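Local atomic coordinates of signal recognition particle 54 kDa protein (PDB entry 7EPK), a protein that belongs to the SRP54 family of signal recognition particle proteins, built of a helical bundle, a P-loop nucleotide-binding domain and a second helical domain. Residues E53-E58 with D68-I73; P96-L101 with E179-D184; A214-A219 with S240-K245. One frame throughout, in Å; residues are numbered along the deposited sequence.

Contact 1. Residues E53-E58 with D68-I73; sequences ERALKE and DWMIKI
Ile73 inserts its CD1 methyl against the turn that carries Arg54 and Ala55, and here the packing is tight. CD1 lies 4.0 Å from Arg54 CB and touches Ala55 N as well. With CG1 beside its own backbone N (chi1 -77°) and CD1 extended beyond, Ile73 also lays CG1 over one face of the Arg54 guanidinium, 4.1 Å above its plane. Beside it, Met70 brings SD to 4.4 Å from Ala55 CB.

Toward solvent the contact is looser and more polar. Glu58, the first residue to leave the helix, meets the indole of Trp69 with CB in the ring plane at its edge, while OE1 approaches CZ2 obliquely at 3.8 Å. Arg54 holds the same carboxylate side-on: NE bonds to OE2 of Glu58, and Arg54 NH2 reaches Glu58 OE1 on its syn lone pair at 3.0 Å. The two bonds fix the rotation of the guanidinium, whose NH2 also pairs with Glu76. No hydrogen bond joins the two segments directly. Segments 53-57 and 68-73 run 141° apart, so helices 41-57 and 66-81 form a roughly antiparallel hairpin, as in the helical bundle domain of SRP54 proteins.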
loop_
_atom_site.group_PDB
_atom_site.type_symbol
_atom_site.label_atom_id
_atom_site.label_comp_id
_atom_site.label_asym_id
_atom_site.label_seq_id
_atom_site.Cartn_x
_atom_site.Cartn_y
_atom_site.Cartn_z
ATOM N N GLU A 53 18.540 -12.558 -2.338
ATOM C CA GLU A 53 19.094 -12.237 -0.991
ATOM C C GLU A 53 18.106 -12.711 0.084
ATOM O O GLU A 53 18.538 -13.383 1.039
ATOM C CB GLU A 53 19.377 -10.740 -0.829
ATOM C CG GLU A 53 20.671 -10.288 -1.484
ATOM C CD GLU A 53 20.701 -8.826 -1.903
ATOM O OE1 GLU A 53 19.846 -8.061 -1.400
ATOM O OE2 GLU A 53 21.562 -8.459 -2.750
ATOM N N ARG A 54 16.821 -12.385 -0.052
ATOM C CA ARG A 54 15.823 -12.734 0.989
ATOM C C ARG A 54 15.690 -14.268 1.033
ATOM O O ARG A 54 15.747 -14.823 2.150
ATOM C CB ARG A 54 14.529 -11.945 0.757
ATOM C CG ARG A 54 14.714 -10.449 0.969
ATOM C CD ARG A 54 13.413 -9.687 1.041
ATOM N NE ARG A 54 12.566 -10.200 2.104
ATOM C CZ ARG A 54 11.259 -10.009 2.178
ATOM N NH1 ARG A 54 10.638 -9.290 1.262
ATOM N NH2 ARG A 54 10.575 -10.545 3.164
ATOM N N ALA A 55 15.614 -14.937 -0.127
ATOM C CA ALA A 55 15.520 -16.414 -0.242
ATOM C C ALA A 55 16.717 -17.106 0.434
ATOM O O ALA A 55 16.566 -18.256 0.866
ATOM C CB ALA A 55 15.387 -16.822 -1.687
ATOM N N LEU A 56 17.866 -16.447 0.531
ATOM C CA LEU A 56 19.093 -17.033 1.126
ATOM C C LEU A 56 19.112 -16.802 2.631
ATOM O O LEU A 56 19.716 -17.636 3.316
ATOM C CB LEU A 56 20.330 -16.400 0.476
ATOM C CG LEU A 56 21.075 -17.257 -0.545
ATOM C CD1 LEU A 56 20.106 -17.953 -1.483
ATOM C CD2 LEU A 56 22.025 -16.400 -1.347
ATOM N N LYS A 57 18.547 -15.689 3.105
ATOM C CA LYS A 57 18.664 -15.230 4.519
ATOM C C LYS A 57 17.417 -15.656 5.317
ATOM O O LYS A 57 17.517 -15.938 6.549
ATOM C CB LYS A 57 18.868 -13.707 4.562
ATOM C CG LYS A 57 20.200 -13.183 4.026
ATOM C CD LYS A 57 20.312 -11.663 4.016
ATOM C CE LYS A 57 19.301 -11.014 3.090
ATOM N NZ LYS A 57 19.469 -9.545 3.001
ATOM N N GLU A 58 16.278 -15.684 4.641
ATOM C CA GLU A 58 14.955 -15.963 5.242
ATOM C C GLU A 58 14.526 -17.379 4.834
ATOM O O GLU A 58 14.850 -17.829 3.719
ATOM C CB GLU A 58 13.958 -14.883 4.821
ATOM C CG GLU A 58 14.465 -13.474 5.086
ATOM C CD GLU A 58 13.544 -12.328 4.694
ATOM O OE1 GLU A 58 12.356 -12.577 4.389
ATOM O OE2 GLU A 58 14.023 -11.181 4.707
ATOM N N ASP A 68 4.547 -20.796 -0.865
ATOM C CA ASP A 68 3.776 -19.673 -0.264
ATOM C C ASP A 68 4.789 -18.607 0.189
ATOM O O ASP A 68 4.544 -17.417 -0.062
ATOM C CB ASP A 68 2.787 -20.153 0.813
ATOM C CG ASP A 68 1.606 -20.962 0.272
ATOM O OD1 ASP A 68 1.355 -20.882 -0.949
ATOM O OD2 ASP A 68 0.947 -21.686 1.074
ATOM N N TRP A 69 5.927 -19.012 0.744
ATOM C CA TRP A 69 6.918 -18.066 1.313
ATOM C C TRP A 69 7.629 -17.325 0.188
ATOM O O TRP A 69 8.178 -16.247 0.432
ATOM C CB TRP A 69 7.944 -18.807 2.170
ATOM C CG TRP A 69 8.896 -17.915 2.899
ATOM C CD1 TRP A 69 10.259 -17.940 2.824
ATOM C CD2 TRP A 69 8.553 -16.880 3.844
ATOM N NE1 TRP A 69 10.794 -16.998 3.669
ATOM C CE2 TRP A 69 9.772 -16.324 4.301
ATOM C CE3 TRP A 69 7.346 -16.359 4.341
ATOM C CZ2 TRP A 69 9.810 -15.283 5.235
ATOM C CZ3 TRP A 69 7.385 -15.334 5.261
ATOM C CH2 TRP A 69 8.603 -14.805 5.701
ATOM N N MET A 70 7.728 -17.950 -0.972
ATOM C CA MET A 70 8.544 -17.396 -2.074
ATOM C C MET A 70 7.698 -16.331 -2.768
ATOM O O MET A 70 8.262 -15.287 -3.089
ATOM C CB MET A 70 8.984 -18.467 -3.083
ATOM C CG MET A 70 9.909 -17.923 -4.149
ATOM S SD MET A 70 11.421 -17.232 -3.463
ATOM C CE MET A 70 12.316 -16.977 -4.994
ATOM N N ILE A 71 6.406 -16.587 -2.975
ATOM C CA ILE A 71 5.488 -15.596 -3.592
ATOM C C ILE A 71 5.372 -14.387 -2.650
ATOM O O ILE A 71 5.370 -13.253 -3.149
ATOM C CB ILE A 71 4.134 -16.231 -3.919
ATOM C CG1 ILE A 71 4.286 -17.295 -4.999
ATOM C CG2 ILE A 71 3.128 -15.162 -4.331
ATOM C CD1 ILE A 71 4.912 -16.760 -6.268
ATOM N N LYS A 72 5.326 -14.623 -1.342
ATOM C CA LYS A 72 5.268 -13.556 -0.313
ATOM C C LYS A 72 6.512 -12.672 -0.446
ATOM O O LYS A 72 6.420 -11.479 -0.124
ATOM C CB LYS A 72 5.145 -14.199 1.070
ATOM C CG LYS A 72 5.442 -13.311 2.270
ATOM C CD LYS A 72 4.284 -12.465 2.714
ATOM C CE LYS A 72 4.343 -12.202 4.198
ATOM N NZ LYS A 72 5.742 -11.971 4.634
ATOM N N ILE A 73 7.632 -13.238 -0.882
ATOM C CA ILE A 73 8.908 -12.501 -1.095
ATOM C C ILE A 73 8.869 -11.804 -2.461
ATOM O O ILE A 73 9.415 -10.685 -2.566
ATOM C CB ILE A 73 10.122 -13.440 -0.980
ATOM C CG1 ILE A 73 10.434 -13.771 0.484
ATOM C CG2 ILE A 73 11.319 -12.832 -1.692
ATOM C CD1 ILE A 73 11.656 -14.668 0.682
#

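Contact 2. Residues P96-L101 with E179-D184; sequences PWIVLL and EIVIVD
Val181 O takes the amide of Val99 at 2.8 Å (Val99 N to Val181 O), an almost straight bond of 178° at the hydrogen with the donor nearly along the C=O axis. The same oxygen also receives a longer CA-H contact from Ile98. One step along, Val99 O plays the matching part: it accepts Val183 N, again at 2.8 Å, and the CA-H of Ile182. Toward its ends the ladder is less straight. At one, Trp97 N reaches Glu179 O at 2.9 Å, and at the other Leu101 N meets Val183 O from a position tilted out of the carbonyl plane. The alternation of donors and acceptors is that of a regular parallel pair, its strands 16° apart.

Side chains pair on both faces. Ile98 and Val181 lie side by side, CD1 of Ile98 3.9 Å from Val181 CB, and on the same face Leu100 CD1 presses on Val183 CG1 at 3.7 Å. Leu100 sends this methyl across Val183 because its CG points opposite the backbone N (chi1 178°). Trp97, Ile180, Val99 and Ile182 occupy the other face, and at its end Leu101 CD2 meets Ile182 CG2 at 3.5 Å.

The pair belongs to the central sheet of the P-loop GTPase domain, and its end carries the Asp184 side chain to about 5 Å from the magnesium ion and GDP. Helices 162-175 and 194-208 cover the face of Ile98 and Leu100, whereas helix 109-122 packs on Ile180 and Leu101. Asp184 OD2 bonds to Thr110 at the start of that helix, and strand 212-218 continues the sheet beyond 97-102.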
loop_
_atom_site.group_PDB
_atom_site.type_symbol
_atom_site.label_atom_id
_atom_site.label_comp_id
_atom_site.label_asym_id
_atom_site.label_seq_id
_atom_site.Cartn_x
_atom_site.Cartn_y
_atom_site.Cartn_z
ATOM N N PRO A 96 -4.949 25.618 0.571
ATOM C CA PRO A 96 -4.947 25.790 -0.884
ATOM C C PRO A 96 -3.749 25.045 -1.495
ATOM O O PRO A 96 -2.583 25.298 -1.108
ATOM C CB PRO A 96 -4.816 27.306 -1.118
ATOM C CG PRO A 96 -4.169 27.828 0.152
ATOM C CD PRO A 96 -4.155 26.695 1.180
ATOM N N TRP A 97 -4.048 24.184 -2.462
ATOM C CA TRP A 97 -3.055 23.274 -3.083
ATOM C C TRP A 97 -2.988 23.497 -4.594
ATOM O O TRP A 97 -3.911 23.002 -5.302
ATOM C CB TRP A 97 -3.387 21.814 -2.765
ATOM C CG TRP A 97 -2.263 20.883 -3.098
ATOM C CD1 TRP A 97 -2.187 19.994 -4.131
ATOM C CD2 TRP A 97 -1.032 20.773 -2.369
ATOM N NE1 TRP A 97 -1.004 19.301 -4.065
ATOM C CE2 TRP A 97 -0.275 19.764 -2.997
ATOM C CE3 TRP A 97 -0.519 21.405 -1.234
ATOM C CZ2 TRP A 97 1.000 19.428 -2.555
ATOM C CZ3 TRP A 97 0.737 21.066 -0.792
ATOM C CH2 TRP A 97 1.485 20.096 -1.453
ATOM N N ILE A 98 -1.912 24.149 -5.066
ATOM C CA ILE A 98 -1.769 24.516 -6.501
ATOM C C ILE A 98 -0.978 23.424 -7.241
ATOM O O ILE A 98 0.207 23.184 -6.907
ATOM C CB ILE A 98 -1.164 25.925 -6.651
ATOM C CG1 ILE A 98 -1.730 26.933 -5.640
ATOM C CG2 ILE A 98 -1.351 26.429 -8.073
ATOM C CD1 ILE A 98 -3.237 27.004 -5.599
ATOM N N VAL A 99 -1.602 22.819 -8.254
ATOM C CA VAL A 99 -1.022 21.704 -9.054
ATOM C C VAL A 99 -0.696 22.180 -10.467
ATOM O O VAL A 99 -1.646 22.391 -11.240
ATOM C CB VAL A 99 -2.005 20.529 -9.143
ATOM C CG1 VAL A 99 -1.377 19.365 -9.869
ATOM C CG2 VAL A 99 -2.498 20.106 -7.774
ATOM N N LEU A 100 0.586 22.292 -10.820
ATOM C CA LEU A 100 0.999 22.565 -12.219
ATOM C C LEU A 100 1.206 21.249 -12.964
ATOM O O LEU A 100 2.187 20.552 -12.686
ATOM C CB LEU A 100 2.275 23.407 -12.223
ATOM C CG LEU A 100 2.844 23.732 -13.610
ATOM C CD1 LEU A 100 1.846 24.512 -14.440
ATOM C CD2 LEU A 100 4.163 24.493 -13.504
ATOM N N LEU A 101 0.361 20.969 -13.947
ATOM C CA LEU A 101 0.580 19.875 -14.933
ATOM C C LEU A 101 1.731 20.229 -15.904
ATOM O O LEU A 101 1.893 21.393 -16.296
ATOM C CB LEU A 101 -0.749 19.635 -15.660
ATOM C CG LEU A 101 -1.698 18.661 -14.967
ATOM C CD1 LEU A 101 -1.562 18.717 -13.452
ATOM C CD2 LEU A 101 -3.133 18.893 -15.387
ATOM N N GLU A 179 -10.180 25.362 -3.186
ATOM C CA GLU A 179 -9.218 24.808 -2.199
ATOM C C GLU A 179 -8.070 24.117 -2.952
ATOM O O GLU A 179 -6.930 24.124 -2.424
ATOM C CB GLU A 179 -9.917 23.824 -1.264
ATOM C CG GLU A 179 -10.957 24.467 -0.363
ATOM C CD GLU A 179 -11.845 23.469 0.362
ATOM O OE1 GLU A 179 -12.478 22.616 -0.320
ATOM O OE2 GLU A 179 -11.892 23.536 1.603
ATOM N N ILE A 180 -8.359 23.571 -4.144
ATOM C CA ILE A 180 -7.377 22.980 -5.098
ATOM C C ILE A 180 -7.524 23.678 -6.453
ATOM O O ILE A 180 -8.649 23.766 -6.941
ATOM C CB ILE A 180 -7.611 21.462 -5.242
ATOM C CG1 ILE A 180 -7.462 20.735 -3.908
ATOM C CG2 ILE A 180 -6.711 20.860 -6.319
ATOM C CD1 ILE A 180 -7.747 19.241 -3.995
ATOM N N VAL A 181 -6.410 24.055 -7.079
ATOM C CA VAL A 181 -6.336 24.633 -8.454
ATOM C C VAL A 181 -5.378 23.778 -9.278
ATOM O O VAL A 181 -4.216 23.656 -8.889
ATOM C CB VAL A 181 -5.837 26.087 -8.425
ATOM C CG1 VAL A 181 -5.642 26.630 -9.826
ATOM C CG2 VAL A 181 -6.773 26.975 -7.632
ATOM N N ILE A 182 -5.857 23.236 -10.389
ATOM C CA ILE A 182 -5.059 22.447 -11.362
ATOM C C ILE A 182 -4.788 23.359 -12.556
ATOM O O ILE A 182 -5.761 23.775 -13.234
ATOM C CB ILE A 182 -5.802 21.175 -11.793
ATOM C CG1 ILE A 182 -6.170 20.277 -10.610
ATOM C CG2 ILE A 182 -4.984 20.430 -12.829
ATOM C CD1 ILE A 182 -7.130 19.150 -10.974
ATOM N N VAL A 183 -3.522 23.636 -12.825
ATOM C CA VAL A 183 -3.132 24.506 -13.956
ATOM C C VAL A 183 -2.748 23.651 -15.166
ATOM O O VAL A 183 -1.607 23.181 -15.182
ATOM C CB VAL A 183 -2.000 25.432 -13.506
ATOM C CG1 VAL A 183 -1.441 26.227 -14.672
ATOM C CG2 VAL A 183 -2.488 26.348 -12.389
ATOM N N ASP A 184 -3.644 23.502 -16.149
ATOM C CA ASP A 184 -3.351 22.796 -17.430
ATOM C C ASP A 184 -2.372 23.652 -18.250
ATOM O O ASP A 184 -2.425 24.885 -18.150
ATOM C CB ASP A 184 -4.630 22.470 -18.220
ATOM C CG ASP A 184 -4.412 21.625 -19.476
ATOM O OD1 ASP A 184 -3.307 21.114 -19.648
ATOM O OD2 ASP A 184 -5.343 21.489 -20.288
#

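Contact 3. Residues A214-A219 with S240-K245; sequences ALVIDA and SIIVTK. With GDP (guanosine-5'-diphosphate), chain B.
The beta-alpha-beta unit of strand 212-218, helix 225-235 and strand 240-244 ends at the guanine side of the GDP pocket, where Thr244 and Lys245 lie. The parallel strands are tied by alternating amides: Ile217 N bonds to Ile242 O, and Thr244 N returns to Ile217 O at 2.8 Å. Ala219 N extends the ladder past the strand, gripping Thr244 O, also at 2.8 Å.

Ile217 turns CG1 between its backbone N and carbonyl carbon (chi1 59°), which carries CD1 across to Ile241 CG2 at 3.6 Å and CG1 against Val243 CG2. On the other face Val216 CG1 meets Thr244 CG2 at about a right angle, 3.8 Å away. Thr244 OG1 is bonded to Ser107 O, linking this strand end to the phosphate-binding loop.

Lys245 N donates to GDP O6 at 3.1 Å, nearly straight at 166°. Its side chain runs over one face of the guanine, CG 3.8 Å from GDP N3, and brings NZ to the ribose. Asp218 OD2, bonded to Ser220 OG, rests against Lys245 CD from the neighbouring strand. Together with Asp247, which also bonds GDP, Thr244 and Lys245 form the TKxD guanine-recognition motif of G-domain P-loop proteins.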
loop_
_atom_site.group_PDB
_atom_site.type_symbol
_atom_site.label_atom_id
_atom_site.label_comp_id
_atom_site.label_asym_id
_atom_site.label_seq_id
_atom_site.Cartn_x
_atom_site.Cartn_y
_atom_site.Cartn_z
ATOM N N ALA A 214 3.126 18.104 -11.447
ATOM C CA ALA A 214 2.849 16.717 -11.874
ATOM C C ALA A 214 3.311 16.567 -13.317
ATOM O O ALA A 214 2.867 17.343 -14.133
ATOM C CB ALA A 214 1.386 16.393 -11.746
ATOM N N LEU A 215 4.201 15.618 -13.577
ATOM C CA LEU A 215 4.569 15.187 -14.941
ATOM C C LEU A 215 3.523 14.191 -15.426
ATOM O O LEU A 215 3.363 13.165 -14.791
ATOM C CB LEU A 215 5.948 14.536 -14.928
ATOM C CG LEU A 215 6.387 14.010 -16.285
ATOM C CD1 LEU A 215 6.433 15.124 -17.325
ATOM C CD2 LEU A 215 7.743 13.339 -16.169
ATOM N N VAL A 216 2.825 14.502 -16.505
ATOM C CA VAL A 216 1.817 13.577 -17.082
ATOM C C VAL A 216 2.476 12.875 -18.265
ATOM O O VAL A 216 2.979 13.569 -19.166
ATOM C CB VAL A 216 0.534 14.326 -17.463
ATOM C CG1 VAL A 216 -0.398 13.444 -18.257
ATOM C CG2 VAL A 216 -0.165 14.867 -16.228
ATOM N N ILE A 217 2.544 11.543 -18.199
ATOM C CA ILE A 217 3.243 10.671 -19.189
ATOM C C ILE A 217 2.281 9.563 -19.586
ATOM O O ILE A 217 1.436 9.149 -18.733
ATOM C CB ILE A 217 4.565 10.092 -18.652
ATOM C CG1 ILE A 217 4.367 9.252 -17.387
ATOM C CG2 ILE A 217 5.585 11.196 -18.433
ATOM C CD1 ILE A 217 5.656 8.715 -16.775
ATOM N N ASP A 218 2.406 9.135 -20.842
ATOM C CA ASP A 218 1.663 7.975 -21.390
ATOM C C ASP A 218 2.472 6.697 -21.078
ATOM O O ASP A 218 3.727 6.770 -20.965
ATOM C CB ASP A 218 1.280 8.274 -22.851
ATOM C CG ASP A 218 1.921 7.438 -23.952
ATOM O OD1 ASP A 218 3.142 7.601 -24.208
ATOM O OD2 ASP A 218 1.172 6.653 -24.584
ATOM N N ALA A 219 1.790 5.562 -20.899
ATOM C CA ALA A 219 2.405 4.213 -20.797
ATOM C C ALA A 219 2.863 3.732 -22.183
ATOM O O ALA A 219 2.353 2.686 -22.633
ATOM C CB ALA A 219 1.407 3.250 -20.198
ATOM N N SER A 240 5.210 14.914 -8.633
ATOM C CA SER A 240 4.229 13.842 -8.918
ATOM C C SER A 240 4.478 13.251 -10.310
ATOM O O SER A 240 5.064 13.966 -11.167
ATOM C CB SER A 240 2.834 14.371 -8.781
ATOM O OG SER A 240 2.493 14.452 -7.407
ATOM N N ILE A 241 4.065 11.995 -10.524
ATOM C CA ILE A 241 3.948 11.394 -11.884
ATOM C C ILE A 241 2.566 10.775 -11.998
ATOM O O ILE A 241 2.114 10.101 -11.064
ATOM C CB ILE A 241 5.053 10.366 -12.191
ATOM C CG1 ILE A 241 6.414 11.058 -12.315
ATOM C CG2 ILE A 241 4.710 9.561 -13.438
ATOM C CD1 ILE A 241 7.593 10.129 -12.408
ATOM N N ILE A 242 1.920 11.026 -13.125
ATOM C CA ILE A 242 0.578 10.485 -13.441
ATOM C C ILE A 242 0.768 9.743 -14.751
ATOM O O ILE A 242 1.359 10.335 -15.658
ATOM C CB ILE A 242 -0.481 11.601 -13.525
ATOM C CG1 ILE A 242 -0.609 12.351 -12.196
ATOM C CG2 ILE A 242 -1.801 11.004 -13.976
ATOM C CD1 ILE A 242 -1.573 13.517 -12.193
ATOM N N VAL A 243 0.350 8.483 -14.817
ATOM C CA VAL A 243 0.604 7.636 -16.010
ATOM C C VAL A 243 -0.734 7.367 -16.701
ATOM O O VAL A 243 -1.620 6.755 -16.056
ATOM C CB VAL A 243 1.364 6.348 -15.639
ATOM C CG1 VAL A 243 1.634 5.488 -16.861
ATOM C CG2 VAL A 243 2.675 6.662 -14.942
ATOM N N THR A 244 -0.841 7.811 -17.960
ATOM C CA THR A 244 -2.057 7.745 -18.812
ATOM C C THR A 244 -1.977 6.566 -19.794
ATOM O O THR A 244 -0.854 6.127 -20.095
ATOM C CB THR A 244 -2.221 9.051 -19.596
ATOM O OG1 THR A 244 -1.049 9.194 -20.400
ATOM C CG2 THR A 244 -2.414 10.252 -18.698
ATOM N N LYS A 245 -3.129 6.113 -20.303
ATOM C CA LYS A 245 -3.251 5.083 -21.370
ATOM C C LYS A 245 -2.766 3.726 -20.829
ATOM O O LYS A 245 -1.871 3.092 -21.445
ATOM C CB LYS A 245 -2.502 5.548 -22.621
ATOM C CG LYS A 245 -3.015 6.851 -23.218
ATOM C CD LYS A 245 -2.397 7.175 -24.557
ATOM C CE LYS A 245 -3.238 8.122 -25.387
ATOM N NZ LYS A 245 -3.243 9.476 -24.794
HETATM P PB GDP B . -2.646 16.684 -24.092
HETATM O O1B GDP B . -2.153 17.257 -25.403
HETATM O O2B GDP B . -1.486 16.206 -23.240
HETATM O O3B GDP B . -3.616 17.565 -23.320
HETATM O O3A GDP B . -3.514 15.365 -24.397
HETATM P PA GDP B . -5.140 15.297 -24.425
HETATM O O1A GDP B . -5.568 16.288 -25.499
HETATM O O2A GDP B . -5.740 15.264 -23.040
HETATM O "O5'" GDP B . -5.491 13.838 -24.983
HETATM C "C5'" GDP B . -4.794 13.250 -26.097
HETATM C "C4'" GDP B . -5.437 11.901 -26.366
HETATM O "O4'" GDP B . -5.166 11.031 -25.259
HETATM C "C3'" GDP B . -6.956 12.021 -26.449
HETATM O "O3'" GDP B . -7.422 11.292 -27.581
HETATM C "C2'" GDP B . -7.480 11.453 -25.138
HETATM O "O2'" GDP B . -8.792 10.898 -25.309
HETATM C "C1'" GDP B . -6.391 10.426 -24.785
HETATM N N9 GDP B . -6.230 9.951 -23.358
HETATM C C8 GDP B . -5.869 10.670 -22.275
HETATM N N7 GDP B . -5.792 9.899 -21.155
HETATM C C5 GDP B . -6.080 8.652 -21.527
HETATM C C6 GDP B . -6.172 7.356 -20.850
HETATM O O6 GDP B . -5.964 7.270 -19.628
HETATM N N1 GDP B . -6.515 6.283 -21.572
HETATM C C2 GDP B . -6.769 6.359 -22.895
HETATM N N2 GDP B . -7.099 5.225 -23.562
HETATM N N3 GDP B . -6.699 7.526 -23.586
HETATM C C4 GDP B . -6.367 8.683 -22.961
#

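From the N terminus the three contacts follow in series; none encloses or crosses another. Contact 1 comes first, closing a short connection of nine residues between two helices of the helical bundle. The chain then passes from helix 66-81 into strand 97-102, where contact 2 opens; it closes 77 residues later, joining two neighbouring strands of the sheet after three intervening helices and two strands. Contact 3 closes a smaller loop within the same sheet. Contacts 2 and 3 meet through adjacent strands: Leu100 O and Ala214 N lie 2.9 Å apart, probably hydrogen-bonded, and Leu101 packs on Ala214 and Val216. Contact 1 stands apart, its centre about 43 Å from that of contact 2.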